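Local coordinates for protein Pcdhgb2 (Mus musculus, PDB 5SZR) that probably acts as a calcium-dependent cell-adhesion protein of the gamma-protocadherin family, here as four extracellular cadherin repeats, and may help to establish specific neuronal connections, at residues P118-S123 against H204-N209; L173-I178 against P242-N247; N364-Y369 against G383-E388. All blocks are in the same frame, centred on the assembly; numbering follows the deposited sequence.

Contact 1 of 3, residues P118-S123 against H204-N209; sequences PLPEDS and HISDVN. With CA (calcium ion), chain N; CA (calcium ion), chain M; CA (calcium ion), chain O.
His-204 opens the pairing: its carbonyl O accepts from Leu-119 N in a short, nearly straight bond of 2.6 Å, while CB of Pro-118, which follows a cis peptide bond, rests on the same oxygen. Ile-205 lies level with Leu-119, and their side chains run side by side on one face of the sheet, Ile-205 CD1 reaching Leu-119 CD2 at 4.0 Å. The other branch of this isoleucine, CG2, packs on Glu-121 CB at 3.5 Å; Leu-173 covers both aliphatic residues. Ser-206 returns the backbone exchange, N to Leu-119 O and O from Glu-121 N, the latter a longer bond of 3.3 Å. Its side chain points to the opposite face, where CB touches Pro-118 CG and OG sits 3.2 Å from Pro-120 CA. At Asp-207 the strand gives way to the calcium site: OD1 binds an ion shared with OE1 of Glu-121, and its other oxygen, OD2, faces the amide of Asn-247. Val-208 N donates to the anti lone pair of Glu-121 OE1 at 2.6 Å, and Val-208 O binds the same calcium ion as OE1, at 2.4 Å. The side chains of Val-208 and Asp-122 cross at about a right angle, CG2 of the valine meeting OD2 of the aspartate. Glu-121 reaches this far because CG sits between backbone N and carbonyl carbon (chi1 69°) and the chain then runs extended; OE1 serves one ion and OE2 a second, so the carboxylate is fixed at both oxygens. Asn-209 continues the line, its OD1 on a third calcium ion. The parallel pairing of strand 119-120 with the end of strand 196-206, running straight into calcium ligands, is characteristic of the membrane-proximal end of a cadherin repeat, where the linker to the next repeat begins.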
ATOM      1  N   PRO A 118      17.761  -3.054   7.554  1.00 54.62           N
ATOM      2  CA  PRO A 118      16.877  -1.957   7.157  1.00 52.93           C
ATOM      3  C   PRO A 118      16.507  -1.073   8.340  1.00 51.86           C
ATOM      4  O   PRO A 118      16.791  -1.427   9.486  1.00 50.64           O
ATOM      5  CB  PRO A 118      15.644  -2.685   6.621  1.00 55.02           C
ATOM      6  CG  PRO A 118      15.605  -3.943   7.412  1.00 54.43           C
ATOM      7  CD  PRO A 118      17.042  -4.342   7.598  1.00 55.00           C
ATOM      8  N   LEU A 119      15.862   0.059   8.052  1.00 52.51           N
ATOM      9  CA  LEU A 119      15.509   1.038   9.069  1.00 52.46           C
ATOM     10  C   LEU A 119      14.023   0.933   9.374  1.00 51.59           C
ATOM     11  O   LEU A 119      13.201   1.258   8.503  1.00 52.98           O
ATOM     12  CB  LEU A 119      15.860   2.444   8.585  1.00 50.25           C
ATOM     13  CG  LEU A 119      15.641   3.618   9.536  1.00 50.90           C
ATOM     14  CD1 LEU A 119      16.502   3.464  10.770  1.00 51.46           C
ATOM     15  CD2 LEU A 119      15.945   4.932   8.837  1.00 51.53           C
ATOM     16  N   PRO A 120      13.629   0.481  10.569  1.00 51.06           N
ATOM     17  CA  PRO A 120      12.199   0.353  10.887  1.00 51.63           C
ATOM     18  C   PRO A 120      11.447   1.668  10.726  1.00 54.48           C
ATOM     19  O   PRO A 120      11.914   2.730  11.142  1.00 60.94           O
ATOM     20  CB  PRO A 120      12.203  -0.106  12.348  1.00 50.82           C
ATOM     21  CG  PRO A 120      13.501  -0.819  12.507  1.00 50.72           C
ATOM     22  CD  PRO A 120      14.483  -0.122  11.608  1.00 50.37           C
ATOM     23  N   GLU A 121      10.258   1.579  10.127  1.00 52.52           N
ATOM     24  CA  GLU A 121       9.456   2.767   9.860  1.00 51.77           C
ATOM     25  C   GLU A 121       8.942   3.432  11.130  1.00 49.00           C
ATOM     26  O   GLU A 121       8.516   4.589  11.079  1.00 48.74           O
ATOM     27  CB  GLU A 121       8.273   2.406   8.961  1.00 53.95           C
ATOM     28  CG  GLU A 121       7.221   1.545   9.629  1.00 51.84           C
ATOM     29  CD  GLU A 121       6.048   1.270   8.715  1.00 52.92           C
ATOM     30  OE1 GLU A 121       5.564   0.119   8.697  1.00 54.42           O
ATOM     31  OE2 GLU A 121       5.618   2.202   8.005  1.00 52.30           O
ATOM     32  N   ASP A 122       8.954   2.733  12.263  1.00 50.08           N
ATOM     33  CA  ASP A 122       8.511   3.311  13.522  1.00 53.25           C
ATOM     34  C   ASP A 122       9.681   3.798  14.373  1.00 51.65           C
ATOM     35  O   ASP A 122       9.509   4.044  15.572  1.00 50.08           O
ATOM     36  CB  ASP A 122       7.650   2.307  14.297  1.00 55.53           C
ATOM     37  CG  ASP A 122       8.421   1.067  14.719  1.00 62.35           C
ATOM     38  OD1 ASP A 122       7.972   0.386  15.665  1.00 67.83           O
ATOM     39  OD2 ASP A 122       9.470   0.770  14.113  1.00 63.00           O
ATOM     40  N   SER A 123      10.858   3.948  13.770  1.00 55.28           N
ATOM     41  CA  SER A 123      12.021   4.456  14.480  1.00 50.98           C
ATOM     42  C   SER A 123      11.702   5.806  15.118  1.00 49.20           C
ATOM     43  O   SER A 123      11.140   6.684  14.451  1.00 49.05           O
ATOM     44  CB  SER A 123      13.211   4.597  13.529  1.00 50.10           C
ATOM     45  OG  SER A 123      13.780   3.335  13.231  1.00 50.69           O
ATOM     46  N   HIS A 204      16.702   1.312   3.344  1.00 60.30           N
ATOM     47  CA  HIS A 204      15.550   0.441   3.177  1.00 60.50           C
ATOM     48  C   HIS A 204      14.682   0.556   4.423  1.00 57.75           C
ATOM     49  O   HIS A 204      15.152   0.287   5.533  1.00 57.12           O
ATOM     50  CB  HIS A 204      15.988  -1.004   2.950  1.00 64.83           C
ATOM     51  CG  HIS A 204      16.594  -1.243   1.603  1.00 72.22           C
ATOM     52  ND1 HIS A 204      16.329  -0.439   0.516  1.00 76.99           N
ATOM     53  CD2 HIS A 204      17.450  -2.197   1.166  1.00 76.64           C
ATOM     54  CE1 HIS A 204      16.996  -0.886  -0.532  1.00 83.52           C
ATOM     55  NE2 HIS A 204      17.684  -1.951  -0.165  1.00 83.04           N
ATOM     56  N   ILE A 205      13.434   0.970   4.241  1.00 56.01           N
ATOM     57  CA  ILE A 205      12.502   1.128   5.351  1.00 55.73           C
ATOM     58  C   ILE A 205      11.724  -0.172   5.507  1.00 55.49           C
ATOM     59  O   ILE A 205      11.008  -0.584   4.587  1.00 57.89           O
ATOM     60  CB  ILE A 205      11.552   2.312   5.122  1.00 56.59           C
ATOM     61  CG1 ILE A 205      12.339   3.599   4.849  1.00 56.44           C
ATOM     62  CG2 ILE A 205      10.631   2.486   6.318  1.00 52.04           C
ATOM     63  CD1 ILE A 205      13.161   4.082   6.024  1.00 54.50           C
ATOM     64  N   SER A 206      11.868  -0.821   6.660  1.00 53.79           N
ATOM     65  CA  SER A 206      11.195  -2.089   6.909  1.00 56.43           C
ATOM     66  C   SER A 206       9.792  -1.858   7.476  1.00 54.56           C
ATOM     67  O   SER A 206       9.486  -0.806   8.045  1.00 54.95           O
ATOM     68  CB  SER A 206      12.019  -2.963   7.860  1.00 56.77           C
ATOM     69  OG  SER A 206      12.237  -2.308   9.093  1.00 58.87           O
ATOM     70  N   ASP A 207       8.941  -2.866   7.319  1.00 53.87           N
ATOM     71  CA  ASP A 207       7.518  -2.723   7.605  1.00 54.95           C
ATOM     72  C   ASP A 207       7.198  -3.009   9.067  1.00 53.65           C
ATOM     73  O   ASP A 207       7.819  -3.863   9.706  1.00 51.20           O
ATOM     74  CB  ASP A 207       6.692  -3.651   6.711  1.00 54.54           C
ATOM     75  CG  ASP A 207       5.191  -3.484   6.920  1.00 57.76           C
ATOM     76  OD1 ASP A 207       4.675  -2.372   6.672  1.00 56.32           O
ATOM     77  OD2 ASP A 207       4.525  -4.465   7.319  1.00 54.67           O
ATOM     78  N   VAL A 208       6.216  -2.277   9.582  1.00 54.01           N
ATOM     79  CA  VAL A 208       5.602  -2.502  10.883  1.00 53.07           C
ATOM     80  C   VAL A 208       4.101  -2.644  10.651  1.00 55.47           C
ATOM     81  O   VAL A 208       3.551  -2.077   9.701  1.00 53.05           O
ATOM     82  CB  VAL A 208       5.928  -1.346  11.862  1.00 53.13           C
ATOM     83  CG1 VAL A 208       5.110  -1.436  13.138  1.00 54.85           C
ATOM     84  CG2 VAL A 208       7.414  -1.346  12.193  1.00 52.13           C
ATOM     85  N   ASN A 209       3.439  -3.438  11.494  1.00 53.64           N
ATOM     86  CA  ASN A 209       1.994  -3.626  11.374  1.00 52.72           C
ATOM     87  C   ASN A 209       1.294  -2.416  11.985  1.00 51.61           C
ATOM     88  O   ASN A 209       0.827  -2.433  13.126  1.00 54.19           O
ATOM     89  CB  ASN A 209       1.549  -4.921  12.041  1.00 53.64           C
ATOM     90  CG  ASN A 209       0.088  -5.241  11.766  1.00 53.88           C
ATOM     91  OD1 ASN A 209      -0.471  -4.807  10.759  1.00 52.13           O
ATOM     92  ND2 ASN A 209      -0.537  -5.999  12.661  1.00 54.99           N
TER
HETATM   93 CA    CA N 711       3.285  -0.805   7.696  1.00 56.34          CA
HETATM   94 CA    CA M 710       3.361   3.121   8.011  1.00 54.11          CA
HETATM   95 CA    CA O 712      -1.843  -4.684   8.788  1.00 47.03          CA
HETATM   96  O   HOH W   1       0.952   3.768   7.735  1.00 47.48           O
HETATM   97  O   HOH W   2       3.779   5.157   9.198  1.00 51.19           O

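Contact 2 of 3, residues L173-I178 against P242-N247; sequences LDREAI and PDLGSN. With CA (calcium ion), chain N; CA (calcium ion), chain O; CA (calcium ion), chain M.
The three-calcium site between successive cadherin repeats brings these two loops together, 173-178 carrying the Asp-Arg-Glu ligand motif of one repeat and 242-247 belonging to the next. Glu-176 and Asp-243 meet through a shared ion: Glu-176 OE2 binds it at 2.4 Å and Asp-243 OD1 at 2.5 Å, with the two carboxylate planes turned 68° apart. The oxygens themselves are only 3.1 Å from each other, Glu-176 OE2 to Asp-243 OD1. A bend at chi2 (73°) folds the glutamate back so that OE1, which also makes a longer bond to the first ion, bridges to a second calcium ion, together with OD1 of Asp-174. Asp-243 bridges the other way, its OD2 binding a third ion alongside the carbonyl O of Asn-247. Away from the metals, the CG of Glu-176 lies against the CB of Pro-242 at 3.8 Å. The guanidinium of Arg-175 lies flat against Leu-244, whose CG stands over the centre of one face, 3.4 Å from Arg-175 CZ. The edge of the same group lies near Pro-242 O, but at an angle too poor for a hydrogen bond, and NH2 makes a salt bridge of 3.1 Å to Glu-176 OE2. The guanidinium is likely to offset some of the negative charge, but two carboxylates this close would probably repel strongly without the cation between them, consistent with a joint that depends on calcium.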
ATOM      1  N   LEU A 173       8.894   8.244  10.038  1.00 56.17           N
ATOM      2  CA  LEU A 173       8.958   7.540   8.770  1.00 56.60           C
ATOM      3  C   LEU A 173       7.638   6.829   8.488  1.00 59.86           C
ATOM      4  O   LEU A 173       6.773   6.694   9.357  1.00 60.75           O
ATOM      5  CB  LEU A 173      10.122   6.555   8.776  1.00 56.20           C
ATOM      6  CG  LEU A 173      11.484   7.230   9.018  1.00 56.90           C
ATOM      7  CD1 LEU A 173      12.524   6.228   9.486  1.00 49.94           C
ATOM      8  CD2 LEU A 173      11.956   7.945   7.761  1.00 52.61           C
ATOM      9  N   ASP A 174       7.484   6.376   7.242  1.00 60.42           N
ATOM     10  CA  ASP A 174       6.269   5.669   6.840  1.00 55.77           C
ATOM     11  C   ASP A 174       6.605   4.862   5.587  1.00 56.09           C
ATOM     12  O   ASP A 174       6.720   5.431   4.498  1.00 56.76           O
ATOM     13  CB  ASP A 174       5.121   6.636   6.592  1.00 56.04           C
ATOM     14  CG  ASP A 174       3.841   5.929   6.171  1.00 57.23           C
ATOM     15  OD1 ASP A 174       3.757   4.692   6.321  1.00 55.05           O
ATOM     16  OD2 ASP A 174       2.912   6.613   5.694  1.00 59.21           O
ATOM     17  N   ARG A 175       6.742   3.543   5.755  1.00 55.31           N
ATOM     18  CA  ARG A 175       7.072   2.681   4.625  1.00 56.54           C
ATOM     19  C   ARG A 175       6.002   2.754   3.546  1.00 57.71           C
ATOM     20  O   ARG A 175       6.314   2.717   2.348  1.00 59.79           O
ATOM     21  CB  ARG A 175       7.247   1.236   5.091  1.00 55.22           C
ATOM     22  CG  ARG A 175       7.816   0.324   4.018  1.00 57.89           C
ATOM     23  CD  ARG A 175       7.482  -1.127   4.282  1.00 59.84           C
ATOM     24  NE  ARG A 175       6.058  -1.395   4.096  1.00 62.69           N
ATOM     25  CZ  ARG A 175       5.501  -1.672   2.921  1.00 66.65           C
ATOM     26  NH1 ARG A 175       6.248  -1.717   1.829  1.00 69.41           N
ATOM     27  NH2 ARG A 175       4.198  -1.907   2.837  1.00 68.03           N
ATOM     28  N   GLU A 176       4.734   2.857   3.949  1.00 57.60           N
ATOM     29  CA  GLU A 176       3.647   2.885   2.979  1.00 59.95           C
ATOM     30  C   GLU A 176       3.698   4.120   2.085  1.00 63.83           C
ATOM     31  O   GLU A 176       3.126   4.100   0.990  1.00 67.36           O
ATOM     32  CB  GLU A 176       2.302   2.789   3.704  1.00 59.37           C
ATOM     33  CG  GLU A 176       1.924   1.368   4.141  1.00 58.43           C
ATOM     34  CD  GLU A 176       2.736   0.860   5.325  1.00 57.03           C
ATOM     35  OE1 GLU A 176       2.968   1.641   6.272  1.00 54.41           O
ATOM     36  OE2 GLU A 176       3.141  -0.323   5.312  1.00 55.92           O
ATOM     37  N   ALA A 177       4.380   5.184   2.511  1.00 63.82           N
ATOM     38  CA  ALA A 177       4.538   6.387   1.700  1.00 63.68           C
ATOM     39  C   ALA A 177       5.870   6.421   0.957  1.00 64.37           C
ATOM     40  O   ALA A 177       5.893   6.669  -0.253  1.00 67.19           O
ATOM     41  CB  ALA A 177       4.390   7.638   2.575  1.00 63.11           C
ATOM     42  N   ILE A 178       6.979   6.181   1.653  1.00 62.12           N
ATOM     43  CA  ILE A 178       8.305   6.142   1.033  1.00 69.93           C
ATOM     44  C   ILE A 178       9.057   4.913   1.530  1.00 67.02           C
ATOM     45  O   ILE A 178       9.499   4.884   2.688  1.00 58.28           O
ATOM     46  CB  ILE A 178       9.109   7.417   1.327  1.00 62.40           C
ATOM     47  CG1 ILE A 178       8.412   8.646   0.746  1.00 65.02           C
ATOM     48  CG2 ILE A 178      10.510   7.284   0.764  1.00 67.84           C
ATOM     49  CD1 ILE A 178       9.006   9.952   1.214  1.00 65.09           C
ATOM     50  N   PRO A 242      -2.312  -2.432   3.487  1.00 52.97           N
ATOM     51  CA  PRO A 242      -1.086  -2.087   2.752  1.00 52.45           C
ATOM     52  C   PRO A 242       0.192  -2.625   3.371  1.00 53.38           C
ATOM     53  O   PRO A 242       1.252  -2.512   2.742  1.00 57.95           O
ATOM     54  CB  PRO A 242      -1.094  -0.554   2.773  1.00 52.88           C
ATOM     55  CG  PRO A 242      -1.762  -0.220   4.052  1.00 53.04           C
ATOM     56  CD  PRO A 242      -2.835  -1.285   4.249  1.00 52.18           C
ATOM     57  N   ASP A 243       0.133  -3.202   4.568  1.00 52.00           N
ATOM     58  CA  ASP A 243       1.328  -3.719   5.217  1.00 53.38           C
ATOM     59  C   ASP A 243       1.855  -4.948   4.470  1.00 54.96           C
ATOM     60  O   ASP A 243       1.213  -5.481   3.559  1.00 56.18           O
ATOM     61  CB  ASP A 243       1.033  -4.042   6.682  1.00 52.14           C
ATOM     62  CG  ASP A 243       0.596  -2.817   7.475  1.00 53.51           C
ATOM     63  OD1 ASP A 243       1.012  -1.691   7.121  1.00 53.90           O
ATOM     64  OD2 ASP A 243      -0.164  -2.974   8.451  1.00 55.07           O
ATOM     65  N   LEU A 244       3.049  -5.392   4.859  1.00 55.71           N
ATOM     66  CA  LEU A 244       3.767  -6.430   4.132  1.00 57.81           C
ATOM     67  C   LEU A 244       3.658  -7.790   4.812  1.00 58.28           C
ATOM     68  O   LEU A 244       3.599  -7.891   6.041  1.00 57.40           O
ATOM     69  CB  LEU A 244       5.246  -6.069   3.984  1.00 58.96           C
ATOM     70  CG  LEU A 244       5.654  -5.099   2.878  1.00 59.59           C
ATOM     71  CD1 LEU A 244       7.174  -4.963   2.853  1.00 62.12           C
ATOM     72  CD2 LEU A 244       5.127  -5.552   1.526  1.00 59.93           C
ATOM     73  N   GLY A 245       3.646  -8.837   3.986  1.00 59.31           N
ATOM     74  CA  GLY A 245       3.723 -10.202   4.486  1.00 59.80           C
ATOM     75  C   GLY A 245       2.632 -10.514   5.488  1.00 58.47           C
ATOM     76  O   GLY A 245       1.444 -10.278   5.245  1.00 54.65           O
ATOM     77  N   SER A 246       3.046 -11.047   6.643  1.00 61.30           N
ATOM     78  CA  SER A 246       2.095 -11.425   7.681  1.00 63.66           C
ATOM     79  C   SER A 246       1.283 -10.236   8.174  1.00 63.14           C
ATOM     80  O   SER A 246       0.137 -10.406   8.605  1.00 64.09           O
ATOM     81  CB  SER A 246       2.829 -12.085   8.851  1.00 68.60           C
ATOM     82  OG  SER A 246       2.997 -13.475   8.628  1.00 76.28           O
ATOM     83  N   ASN A 247       1.847  -9.028   8.120  1.00 63.28           N
ATOM     84  CA  ASN A 247       1.114  -7.848   8.561  1.00 60.54           C
ATOM     85  C   ASN A 247      -0.008  -7.460   7.604  1.00 58.81           C
ATOM     86  O   ASN A 247      -0.866  -6.651   7.975  1.00 55.24           O
ATOM     87  CB  ASN A 247       2.072  -6.672   8.735  1.00 61.31           C
ATOM     88  CG  ASN A 247       3.163  -6.952   9.748  1.00 63.41           C
ATOM     89  OD1 ASN A 247       3.020  -7.808  10.617  1.00 65.35           O
ATOM     90  ND2 ASN A 247       4.260  -6.215   9.649  1.00 63.66           N
TER
HETATM   91 CA    CA N 711       3.285  -0.805   7.696  1.00 56.34          CA
HETATM   92 CA    CA O 712      -1.843  -4.684   8.788  1.00 47.03          CA
HETATM   93 CA    CA M 710       3.361   3.121   8.011  1.00 54.11          CA
HETATM   94  O   HOH W   2       3.779   5.157   9.198  1.00 51.19           O
HETATM   95  O   HOH W   1       0.952   3.768   7.735  1.00 47.48           O

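Contact 3 of 3, residues N364-Y369 against G383-E388; sequences NAWLSY and GLRTGE. With CA (calcium ion), chain R.
Trp-366 and Arg-385 form a stacked cation-pi pair: the guanidinium lies flat on the indole, planes 3° apart, with Arg-385 CZ 3.3 Å from Trp-366 CE2 and NH2 over the six-membered ring. Two hydrogen bonds join the segments. Arg-385 NH1 gives one to Leu-367 O at 3.1 Å; the acceptor lies in the guanidinium plane, although the donor stands well above the plane of that carbonyl. The other is a backbone bond of 2.7 Å from Tyr-369 N to Leu-384 O, an oxygen that also lies at the edge of the tyrosine ring. Apolar contact centres on Tyr-369, whose CG is anti to the carbonyl carbon (chi1 -62°), laying one ring face over Gly-387 in a CH-pi contact, with Gly-387 CA 3.6 Å from Tyr-369 CG. The absence of a side chain at Gly-387 lets the ring lie this close. A water joins Tyr-369 OH and Thr-386 O. Replacing Tyr-369 with alanine is likely to leave Gly-387 CA without its ring cover and the water without its phenol partner. In this last cadherin repeat, stack and in-plane N-H probably restrict the guanidinium's rotation; its charge is met across the contact by a pi face and a backbone carbonyl, with no carboxylate in 364-369.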
ATOM      1  N   ASN A 364     -46.549 -12.824  -5.782  1.00 51.42           N
ATOM      2  CA  ASN A 364     -46.669 -14.264  -5.591  1.00 51.91           C
ATOM      3  C   ASN A 364     -47.910 -14.635  -4.785  1.00 51.01           C
ATOM      4  O   ASN A 364     -48.336 -15.794  -4.816  1.00 49.35           O
ATOM      5  CB  ASN A 364     -45.410 -14.814  -4.910  1.00 54.88           C
ATOM      6  CG  ASN A 364     -44.178 -14.750  -5.801  1.00 54.54           C
ATOM      7  OD1 ASN A 364     -44.255 -14.976  -7.008  1.00 53.07           O
ATOM      8  ND2 ASN A 364     -43.029 -14.445  -5.202  1.00 57.38           N
ATOM      9  N   ALA A 365     -48.514 -13.672  -4.076  1.00 52.68           N
ATOM     10  CA  ALA A 365     -49.726 -13.937  -3.306  1.00 50.98           C
ATOM     11  C   ALA A 365     -50.866 -12.986  -3.663  1.00 47.76           C
ATOM     12  O   ALA A 365     -51.828 -12.874  -2.898  1.00 48.35           O
ATOM     13  CB  ALA A 365     -49.437 -13.865  -1.803  1.00 49.71           C
ATOM     14  N   TRP A 366     -50.783 -12.297  -4.802  1.00 45.64           N
ATOM     15  CA  TRP A 366     -51.853 -11.411  -5.255  1.00 47.16           C
ATOM     16  C   TRP A 366     -52.860 -12.242  -6.047  1.00 47.47           C
ATOM     17  O   TRP A 366     -52.591 -12.641  -7.186  1.00 48.78           O
ATOM     18  CB  TRP A 366     -51.299 -10.266  -6.097  1.00 48.44           C
ATOM     19  CG  TRP A 366     -52.270  -9.132  -6.278  1.00 50.63           C
ATOM     20  CD1 TRP A 366     -53.464  -8.962  -5.632  1.00 52.08           C
ATOM     21  CD2 TRP A 366     -52.137  -8.020  -7.172  1.00 48.25           C
ATOM     22  NE1 TRP A 366     -54.074  -7.808  -6.062  1.00 52.58           N
ATOM     23  CE2 TRP A 366     -53.280  -7.211  -7.007  1.00 50.48           C
ATOM     24  CE3 TRP A 366     -51.164  -7.631  -8.096  1.00 49.85           C
ATOM     25  CZ2 TRP A 366     -53.475  -6.038  -7.731  1.00 51.88           C
ATOM     26  CZ3 TRP A 366     -51.355  -6.457  -8.810  1.00 51.94           C
ATOM     27  CH2 TRP A 366     -52.503  -5.674  -8.621  1.00 52.92           C
ATOM     28  N   LEU A 367     -54.016 -12.501  -5.454  1.00 46.27           N
ATOM     29  CA  LEU A 367     -54.944 -13.467  -6.022  1.00 46.47           C
ATOM     30  C   LEU A 367     -55.914 -12.808  -6.990  1.00 47.30           C
ATOM     31  O   LEU A 367     -56.342 -11.667  -6.792  1.00 48.52           O
ATOM     32  CB  LEU A 367     -55.707 -14.188  -4.913  1.00 45.49           C
ATOM     33  CG  LEU A 367     -54.754 -14.868  -3.933  1.00 45.60           C
ATOM     34  CD1 LEU A 367     -55.513 -15.795  -3.004  1.00 45.53           C
ATOM     35  CD2 LEU A 367     -53.644 -15.613  -4.680  1.00 44.47           C
ATOM     36  N   SER A 368     -56.243 -13.536  -8.052  1.00 46.98           N
ATOM     37  CA  SER A 368     -57.225 -13.111  -9.032  1.00 47.39           C
ATOM     38  C   SER A 368     -58.094 -14.310  -9.375  1.00 50.85           C
ATOM     39  O   SER A 368     -57.600 -15.441  -9.436  1.00 52.67           O
ATOM     40  CB  SER A 368     -56.568 -12.556 -10.295  1.00 47.69           C
ATOM     41  OG  SER A 368     -56.094 -13.611 -11.113  1.00 48.29           O
ATOM     42  N   TYR A 369     -59.379 -14.054  -9.606  1.00 50.38           N
ATOM     43  CA  TYR A 369     -60.397 -15.088  -9.727  1.00 47.07           C
ATOM     44  C   TYR A 369     -60.944 -15.104 -11.147  1.00 45.88           C
ATOM     45  O   TYR A 369     -61.300 -14.055 -11.690  1.00 47.21           O
ATOM     46  CB  TYR A 369     -61.519 -14.839  -8.718  1.00 47.84           C
ATOM     47  CG  TYR A 369     -61.044 -14.892  -7.281  1.00 47.91           C
ATOM     48  CD1 TYR A 369     -61.201 -16.047  -6.525  1.00 47.38           C
ATOM     49  CD2 TYR A 369     -60.431 -13.794  -6.684  1.00 48.85           C
ATOM     50  CE1 TYR A 369     -60.766 -16.109  -5.216  1.00 49.76           C
ATOM     51  CE2 TYR A 369     -59.985 -13.844  -5.369  1.00 49.12           C
ATOM     52  CZ  TYR A 369     -60.153 -15.005  -4.643  1.00 50.88           C
ATOM     53  OH  TYR A 369     -59.719 -15.065  -3.337  1.00 51.75           O
ATOM     54  N   GLY A 383     -65.947 -11.551  -9.438  1.00 47.83           N
ATOM     55  CA  GLY A 383     -65.052 -10.452  -9.125  1.00 47.93           C
ATOM     56  C   GLY A 383     -63.592 -10.818  -9.295  1.00 47.36           C
ATOM     57  O   GLY A 383     -63.091 -11.724  -8.620  1.00 45.73           O
ATOM     58  N   LEU A 384     -62.909 -10.119 -10.209  1.00 47.49           N
ATOM     59  CA  LEU A 384     -61.525 -10.449 -10.529  1.00 48.75           C
ATOM     60  C   LEU A 384     -60.654 -10.496  -9.280  1.00 51.02           C
ATOM     61  O   LEU A 384     -59.840 -11.411  -9.117  1.00 50.32           O
ATOM     62  CB  LEU A 384     -60.960  -9.437 -11.529  1.00 50.45           C
ATOM     63  CG  LEU A 384     -59.491  -9.631 -11.911  1.00 48.46           C
ATOM     64  CD1 LEU A 384     -59.269 -11.025 -12.473  1.00 48.25           C
ATOM     65  CD2 LEU A 384     -59.059  -8.579 -12.911  1.00 50.71           C
ATOM     66  N   ARG A 385     -60.813  -9.522  -8.384  1.00 53.27           N
ATOM     67  CA  ARG A 385     -60.039  -9.484  -7.153  1.00 52.53           C
ATOM     68  C   ARG A 385     -60.837  -9.870  -5.918  1.00 51.08           C
ATOM     69  O   ARG A 385     -60.232 -10.181  -4.889  1.00 53.36           O
ATOM     70  CB  ARG A 385     -59.443  -8.085  -6.936  1.00 53.11           C
ATOM     71  CG  ARG A 385     -58.510  -7.629  -8.037  1.00 53.70           C
ATOM     72  CD  ARG A 385     -57.293  -8.533  -8.135  1.00 51.62           C
ATOM     73  NE  ARG A 385     -56.296  -8.009  -9.065  1.00 48.71           N
ATOM     74  CZ  ARG A 385     -55.153  -8.624  -9.354  1.00 47.90           C
ATOM     75  NH1 ARG A 385     -54.861  -9.784  -8.781  1.00 46.25           N
ATOM     76  NH2 ARG A 385     -54.296  -8.076 -10.207  1.00 47.70           N
ATOM     77  N   THR A 386     -62.164  -9.860  -5.987  1.00 49.56           N
ATOM     78  CA  THR A 386     -62.967 -10.142  -4.803  1.00 49.26           C
ATOM     79  C   THR A 386     -63.391 -11.603  -4.698  1.00 45.92           C
ATOM     80  O   THR A 386     -63.596 -12.104  -3.586  1.00 46.99           O
ATOM     81  CB  THR A 386     -64.209  -9.245  -4.785  1.00 49.45           C
ATOM     82  OG1 THR A 386     -65.046  -9.566  -5.902  1.00 49.24           O
ATOM     83  CG2 THR A 386     -63.804  -7.781  -4.873  1.00 49.01           C
ATOM     84  N   GLY A 387     -63.504 -12.311  -5.817  1.00 43.67           N
ATOM     85  CA  GLY A 387     -64.034 -13.657  -5.745  1.00 45.15           C
ATOM     86  C   GLY A 387     -65.500 -13.712  -5.380  1.00 48.46           C
ATOM     87  O   GLY A 387     -65.985 -14.755  -4.931  1.00 46.37           O
ATOM     88  N   GLU A 388     -66.214 -12.600  -5.541  1.00 51.12           N
ATOM     89  CA  GLU A 388     -67.650 -12.566  -5.306  1.00 51.85           C
ATOM     90  C   GLU A 388     -68.379 -13.072  -6.541  1.00 50.47           C
ATOM     91  O   GLU A 388     -68.120 -12.613  -7.658  1.00 49.29           O
ATOM     92  CB  GLU A 388     -68.099 -11.144  -4.968  1.00 53.70           C
ATOM     93  CG  GLU A 388     -67.423 -10.558  -3.739  1.00 54.33           C
ATOM     94  CD  GLU A 388     -67.701  -9.077  -3.570  1.00 56.71           C
ATOM     95  OE1 GLU A 388     -68.260  -8.468  -4.505  1.00 56.56           O
ATOM     96  OE2 GLU A 388     -67.358  -8.523  -2.502  1.00 60.38           O
TER
HETATM   97 CA    CA R 715     -48.270 -18.095  -4.373  1.00 43.31          CA
HETATM   98  O   HOH W   3     -61.899 -13.706  -1.412  1.00 69.36           O

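Contacts 1 and 2 are two sides of one calcium-binding joint between successive cadherin repeats. Their centres lie 8 Å apart, their segments alternate along the chain, and both touch the same three calcium ions and two waters. They also meet directly: Glu-121 OE2 lies 2.9 Å from Arg-175 N, a probable hydrogen bond that ties the first-shell glutamate to the neighbouring loop, and Asn-209 OD1 approaches Asp-243 OD2 to 3.0 Å at the third ion. Contact 3 is remote, its centre about 65 Å from that of contact 2, and lies in the final repeat; there Asn-364 O binds a calcium ion of another site.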